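Local coordinates for oligopeptide-binding protein AppA (Bacillus subtilis, PDB 1XOC) that binds oligopeptides such as tetra- and pentapeptides for uptake by an ABC-type permease that can replace the Opp system in sporulation and genetic competence, at residues A[264-269]-A[417-422]; A[429-434]-A[481-486]. All coordinates share one frame; numbering follows the deposited sequence.

Interaction 1 of 2, residues A[264-269]-A[417-422]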
loop_
_atom_site.group_PDB
_atom_site.type_symbol
_atom_site.label_atom_id
_atom_site.label_comp_id
_atom_site.label_asym_id
_atom_site.label_seq_id
_atom_site.Cartn_x
_atom_site.Cartn_y
_atom_site.Cartn_z
ATOM N N LEU A 264 2.868 2.720 8.838
ATOM C CA LEU A 264 3.956 2.737 7.843
ATOM C C LEU A 264 3.400 3.253 6.505
ATOM O O LEU A 264 3.164 2.497 5.576
ATOM C CB LEU A 264 4.597 1.342 7.695
ATOM C CG LEU A 264 5.893 1.277 6.902
ATOM C CD1 LEU A 264 7.043 1.791 7.735
ATOM C CD2 LEU A 264 6.191 -0.143 6.498
ATOM N N SER A 265 3.190 4.557 6.434
ATOM C CA SER A 265 2.344 5.131 5.393
ATOM C C SER A 265 2.608 6.619 5.304
ATOM O O SER A 265 3.129 7.242 6.250
ATOM C CB SER A 265 0.891 4.901 5.750
ATOM O OG SER A 265 0.037 5.602 4.873
ATOM N N TYR A 266 2.227 7.196 4.160
ATOM C CA TYR A 266 1.991 8.641 4.102
ATOM C C TYR A 266 0.818 8.883 3.155
ATOM O O TYR A 266 0.531 8.050 2.287
ATOM C CB TYR A 266 3.241 9.472 3.728
ATOM C CG TYR A 266 3.824 9.184 2.358
ATOM C CD1 TYR A 266 3.252 9.712 1.188
ATOM C CD2 TYR A 266 4.944 8.390 2.222
ATOM C CE1 TYR A 266 3.798 9.439 -0.054
ATOM C CE2 TYR A 266 5.498 8.110 0.982
ATOM C CZ TYR A 266 4.905 8.648 -0.160
ATOM O OH TYR A 266 5.453 8.367 -1.395
ATOM N N VAL A 267 0.199 10.039 3.340
ATOM C CA VAL A 267 -0.917 10.501 2.502
ATOM C C VAL A 267 -0.372 11.693 1.721
ATOM O O VAL A 267 0.454 12.459 2.235
ATOM C CB VAL A 267 -2.140 10.842 3.379
ATOM C CG1 VAL A 267 -3.254 11.482 2.573
ATOM C CG2 VAL A 267 -2.639 9.561 4.075
ATOM N N TYR A 268 -0.840 11.843 0.488
ATOM C CA TYR A 268 -0.256 12.773 -0.459
ATOM C C TYR A 268 -1.301 13.205 -1.474
ATOM O O TYR A 268 -2.344 12.618 -1.582
ATOM C CB TYR A 268 0.929 12.121 -1.174
ATOM C CG TYR A 268 0.563 10.963 -2.067
ATOM C CD1 TYR A 268 0.442 9.692 -1.571
ATOM C CD2 TYR A 268 0.325 11.152 -3.411
ATOM C CE1 TYR A 268 0.111 8.650 -2.388
ATOM C CE2 TYR A 268 -0.018 10.124 -4.225
ATOM C CZ TYR A 268 -0.126 8.870 -3.718
ATOM O OH TYR A 268 -0.464 7.830 -4.527
ATOM N N ILE A 269 -0.986 14.259 -2.210
ATOM C CA ILE A 269 -1.678 14.564 -3.443
ATOM C C ILE A 269 -0.805 14.204 -4.614
ATOM O O ILE A 269 0.299 14.692 -4.733
ATOM C CB ILE A 269 -2.038 16.055 -3.532
ATOM C CG1 ILE A 269 -2.784 16.507 -2.288
ATOM C CG2 ILE A 269 -2.828 16.335 -4.808
ATOM C CD1 ILE A 269 -3.001 17.995 -2.219
ATOM N N MET A 417 -4.456 10.529 -1.827
ATOM C CA MET A 417 -4.235 9.074 -1.823
ATOM C C MET A 417 -3.196 8.756 -0.783
ATOM O O MET A 417 -2.551 9.668 -0.286
ATOM C CB MET A 417 -3.778 8.607 -3.190
ATOM C CG MET A 417 -3.691 7.117 -3.459
ATOM S SD MET A 417 -5.044 6.116 -2.893
ATOM C CE MET A 417 -6.441 6.884 -3.671
ATOM N N GLY A 418 -3.114 7.490 -0.395
ATOM C CA GLY A 418 -2.007 7.065 0.446
ATOM C C GLY A 418 -1.239 5.875 -0.082
ATOM O O GLY A 418 -1.744 5.092 -0.876
ATOM N N TRP A 419 -0.012 5.732 0.413
ATOM C CA TRP A 419 0.792 4.497 0.265
ATOM C C TRP A 419 0.927 3.771 1.596
ATOM O O TRP A 419 1.211 4.393 2.594
ATOM C CB TRP A 419 2.219 4.824 -0.219
ATOM C CG TRP A 419 2.300 5.175 -1.686
ATOM C CD1 TRP A 419 2.695 6.366 -2.233
ATOM C CD2 TRP A 419 1.992 4.316 -2.791
ATOM N NE1 TRP A 419 2.622 6.305 -3.605
ATOM C CE2 TRP A 419 2.182 5.067 -3.976
ATOM C CE3 TRP A 419 1.565 3.010 -2.891
ATOM C CZ2 TRP A 419 1.996 4.525 -5.240
ATOM C CZ3 TRP A 419 1.363 2.469 -4.166
ATOM C CH2 TRP A 419 1.553 3.240 -5.310
ATOM N N SER A 420 0.685 2.470 1.595
ATOM C CA SER A 420 1.214 1.553 2.622
ATOM C C SER A 420 2.606 1.169 2.143
ATOM O O SER A 420 2.767 0.440 1.180
ATOM C CB SER A 420 0.334 0.320 2.727
ATOM O OG SER A 420 0.921 -0.592 3.618
ATOM N N LEU A 421 3.627 1.683 2.812
ATOM C CA LEU A 421 4.953 1.615 2.258
ATOM C C LEU A 421 5.570 0.253 2.348
ATOM O O LEU A 421 5.211 -0.559 3.175
ATOM C CB LEU A 421 5.847 2.649 2.948
ATOM C CG LEU A 421 5.416 4.087 2.646
ATOM C CD1 LEU A 421 6.008 5.069 3.636
ATOM C CD2 LEU A 421 5.756 4.500 1.220
ATOM N N SER A 422 6.516 -0.010 1.463
ATOM C CA SER A 422 7.305 -1.218 1.596
ATOM C C SER A 422 8.108 -1.175 2.891
ATOM O O SER A 422 8.588 -0.105 3.310
ATOM C CB SER A 422 8.274 -1.344 0.429
ATOM O OG SER A 422 8.933 -2.589 0.517
HETATM O O HOH W 1 -0.971 5.293 -3.626
#

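Interaction 2 of 2, residues A[429-434]-A[481-486]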
loop_
_atom_site.group_PDB
_atom_site.type_symbol
_atom_site.label_atom_id
_atom_site.label_comp_id
_atom_site.label_asym_id
_atom_site.label_seq_id
_atom_site.Cartn_x
_atom_site.Cartn_y
_atom_site.Cartn_z
ATOM N N ASP A 429 10.272 1.746 -7.062
ATOM C CA ASP A 429 8.998 1.186 -7.504
ATOM C C ASP A 429 7.985 2.273 -7.824
ATOM O O ASP A 429 7.125 2.086 -8.680
ATOM C CB ASP A 429 8.408 0.219 -6.440
ATOM C CG ASP A 429 9.152 -1.108 -6.349
ATOM O OD1 ASP A 429 10.044 -1.363 -7.189
ATOM O OD2 ASP A 429 8.830 -1.942 -5.433
ATOM N N ILE A 430 8.081 3.395 -7.124
ATOM C CA ILE A 430 7.097 4.466 -7.207
ATOM C C ILE A 430 7.554 5.650 -8.071
ATOM O O ILE A 430 6.730 6.267 -8.730
ATOM C CB ILE A 430 6.727 4.950 -5.768
ATOM C CG1 ILE A 430 5.995 3.812 -5.013
ATOM C CG2 ILE A 430 5.880 6.195 -5.813
ATOM C CD1 ILE A 430 5.762 4.121 -3.516
ATOM N N PHE A 431 8.841 5.957 -8.075
ATOM C CA PHE A 431 9.352 7.186 -8.725
ATOM C C PHE A 431 10.302 7.010 -9.906
ATOM O O PHE A 431 10.582 7.981 -10.633
ATOM C CB PHE A 431 9.994 8.106 -7.689
ATOM C CG PHE A 431 9.033 8.613 -6.626
ATOM C CD1 PHE A 431 7.999 9.476 -6.948
ATOM C CD2 PHE A 431 9.166 8.215 -5.308
ATOM C CE1 PHE A 431 7.124 9.934 -5.956
ATOM C CE2 PHE A 431 8.271 8.667 -4.329
ATOM C CZ PHE A 431 7.271 9.548 -4.675
ATOM N N HIS A 432 10.847 5.817 -10.123
ATOM C CA HIS A 432 11.686 5.620 -11.313
ATOM C C HIS A 432 10.803 5.674 -12.586
ATOM O O HIS A 432 9.721 5.118 -12.623
ATOM C CB HIS A 432 12.467 4.318 -11.213
ATOM C CG HIS A 432 13.554 4.210 -12.227
ATOM N ND1 HIS A 432 14.884 4.443 -11.936
ATOM C CD2 HIS A 432 13.514 3.878 -13.533
ATOM C CE1 HIS A 432 15.603 4.268 -13.026
ATOM N NE2 HIS A 432 14.798 3.937 -14.015
ATOM N N SER A 433 11.250 6.382 -13.616
ATOM C CA SER A 433 10.426 6.572 -14.819
ATOM C C SER A 433 10.110 5.291 -15.586
ATOM O O SER A 433 9.162 5.243 -16.375
ATOM C CB SER A 433 11.086 7.580 -15.759
ATOM O OG SER A 433 12.294 7.103 -16.276
ATOM N N SER A 434 10.925 4.264 -15.396
ATOM C CA SER A 434 10.671 2.940 -15.973
ATOM C C SER A 434 9.378 2.312 -15.444
ATOM O O SER A 434 8.879 1.350 -16.054
ATOM C CB SER A 434 11.845 1.983 -15.704
ATOM O OG SER A 434 11.913 1.577 -14.346
ATOM N N GLN A 481 8.692 17.800 -6.289
ATOM C CA GLN A 481 7.304 17.772 -5.861
ATOM C C GLN A 481 6.416 16.995 -6.844
ATOM O O GLN A 481 5.397 17.517 -7.301
ATOM C CB GLN A 481 6.754 19.185 -5.663
ATOM C CG GLN A 481 7.399 19.947 -4.501
ATOM C CD GLN A 481 7.002 19.394 -3.146
ATOM O OE1 GLN A 481 5.859 19.588 -2.710
ATOM N NE2 GLN A 481 7.941 18.742 -2.457
ATOM N N PRO A 482 6.760 15.721 -7.126
ATOM C CA PRO A 482 5.845 14.944 -7.956
ATOM C C PRO A 482 4.506 14.739 -7.227
ATOM O O PRO A 482 3.452 14.572 -7.864
ATOM C CB PRO A 482 6.585 13.632 -8.142
ATOM C CG PRO A 482 7.508 13.533 -6.941
ATOM C CD PRO A 482 7.927 14.932 -6.685
ATOM N N TYR A 483 4.581 14.750 -5.898
ATOM C CA TYR A 483 3.433 14.799 -5.011
ATOM C C TYR A 483 3.556 16.040 -4.129
ATOM O O TYR A 483 4.665 16.535 -3.905
ATOM C CB TYR A 483 3.424 13.630 -4.014
ATOM C CG TYR A 483 3.416 12.196 -4.515
ATOM C CD1 TYR A 483 3.038 11.842 -5.796
ATOM C CD2 TYR A 483 3.784 11.162 -3.649
ATOM C CE1 TYR A 483 2.997 10.505 -6.196
ATOM C CE2 TYR A 483 3.748 9.815 -4.045
ATOM C CZ TYR A 483 3.354 9.491 -5.297
ATOM O OH TYR A 483 3.344 8.158 -5.657
ATOM N N THR A 484 2.414 16.496 -3.609
ATOM C CA THR A 484 2.374 17.268 -2.385
ATOM C C THR A 484 2.239 16.268 -1.247
ATOM O O THR A 484 1.223 15.582 -1.112
ATOM C CB THR A 484 1.218 18.302 -2.370
ATOM O OG1 THR A 484 1.462 19.254 -3.394
ATOM C CG2 THR A 484 1.135 19.004 -1.099
ATOM N N PHE A 485 3.265 16.176 -0.424
ATOM C CA PHE A 485 3.229 15.268 0.692
ATOM C C PHE A 485 2.368 15.907 1.763
ATOM O O PHE A 485 2.536 17.082 2.057
ATOM C CB PHE A 485 4.662 14.977 1.174
ATOM C CG PHE A 485 5.487 14.275 0.141
ATOM C CD1 PHE A 485 6.323 15.003 -0.712
ATOM C CD2 PHE A 485 5.386 12.909 -0.034
ATOM C CE1 PHE A 485 7.051 14.363 -1.715
ATOM C CE2 PHE A 485 6.106 12.271 -1.019
ATOM C CZ PHE A 485 6.945 12.994 -1.858
ATOM N N LEU A 486 1.422 15.158 2.340
ATOM C CA LEU A 486 0.475 15.738 3.289
ATOM C C LEU A 486 0.804 15.393 4.738
ATOM O O LEU A 486 1.111 16.284 5.515
ATOM C CB LEU A 486 -0.982 15.386 2.916
ATOM C CG LEU A 486 -1.572 15.990 1.615
ATOM C CD1 LEU A 486 -2.956 15.393 1.394
ATOM C CD2 LEU A 486 -1.594 17.510 1.613
#

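Interaction 1 of 2, residues A[264-269]-A[417-422]
Trp419 turns the edge of its indole toward the face of the Tyr266 ring in an offset edge-to-face pair, planes at 73° and CD1 of Trp419 3.5 Å from OH of Tyr266. Against Tyr268 the same indole lies nearly parallel, but the rings are slid apart and barely overlap; the touch is between Tyr268 CE1 and Trp419 CD1, at 3.5 Å. Both tyrosines carry CG between the backbone N and the carbonyl carbon (chi1 62° and 66°), which places the rings beside the neighbouring strand. Tyr268 also runs alongside Met417, its OH 3.5 Å from Met417 CG. A water accepts from Tyr268 OH, donates to Gly418 O and sits over the indole, while Trp419 NE1 donates to Tyr483 OH, outside the two segments.

The backbones form an antiparallel ladder in which Tyr266–Trp419 and Tyr268–Met417 are the hydrogen-bonded pairs. The bond from Trp419 N to Tyr266 O is 3.0 Å, whereas the return from Tyr266 N to Trp419 O is weak. The bound peptide adds an antiparallel strand beside 418-420, so the sheet runs on into the ligand, a beta-augmentation consistent with backbone-directed peptide binding in this family. On the face opposite the aromatic cluster, Ser265 OG donates to Trp419 O in one of its two conformers, a bond therefore doubtful as a fixed feature. Past the ladder, Leu421 N bonds to Leu264 O at 2.9 Å, and Leu421 CD2 meets Tyr266 CE2 at 3.6 Å.

Interaction 2 of 2, residues A[429-434]-A[481-486]
Ile430, near the end of helix 428-431, directs its CG2 methyl at the phenol of Tyr483, 3.2 Å from OH, with the two side chains crossing at about a right angle. The same methyl lies over the centre of the Phe431 ring, 3.6 Å above its plane, and thus touches both aromatic residues; the bound peptide packs on Ile430 through a polar side chain.

Phe431 follows and makes the widest contact. With CG anti to the carbonyl carbon (chi1 -63°), its ring touches both Pro482 and Tyr483. Its CE1 stands over one face of the Tyr483 ring, offset toward the rim, and CZ comes to 3.6 Å from Tyr483 CE2. The planes meet obliquely, at 55°. On the proline side, CE1 of Phe431 is 3.8 Å from Pro482 CG, while Phe431 CZ lies at the edge of the Phe485 ring and near its plane, 4.5 Å from Phe485 CZ. Ile477 of helix 463-480 touches Phe431, Pro482 and Phe485.

His432 is the first residue to leave helical geometry. A leucine in place of Tyr483 would probably leave Trp419 NE1 without its hydroxyl partner and Phe431 without the flat surface beneath CE1. With no hydrogen bond across the two segments, their mutual contact rests on apolar and aromatic packing, the phenol hydroxyl accepting from outside them.

Followed from the N terminus, strand 265-271 comes first, and interaction 1 closes a loop of 147 residues when strand 414-420 pairs with it. The chain then passes into helix 428-431, from which interaction 2 opens; its shorter, largely helical loop of 46 residues closes at the start of strand 483-496. The two loops are in series, neither nested nor crossed. Strand 483-496 nonetheless returns beside 265-271, so both contacts reach one sheet, with their centres about 11 Å apart. Ile269 N lies 2.8 Å from Thr484 O, a probable hydrogen bond, and Tyr268 CD2 packs 3.4 Å from Tyr483 CG, joining the helix contact to strand 265-271, whose neighbour 414-420 pairs with the bound peptide.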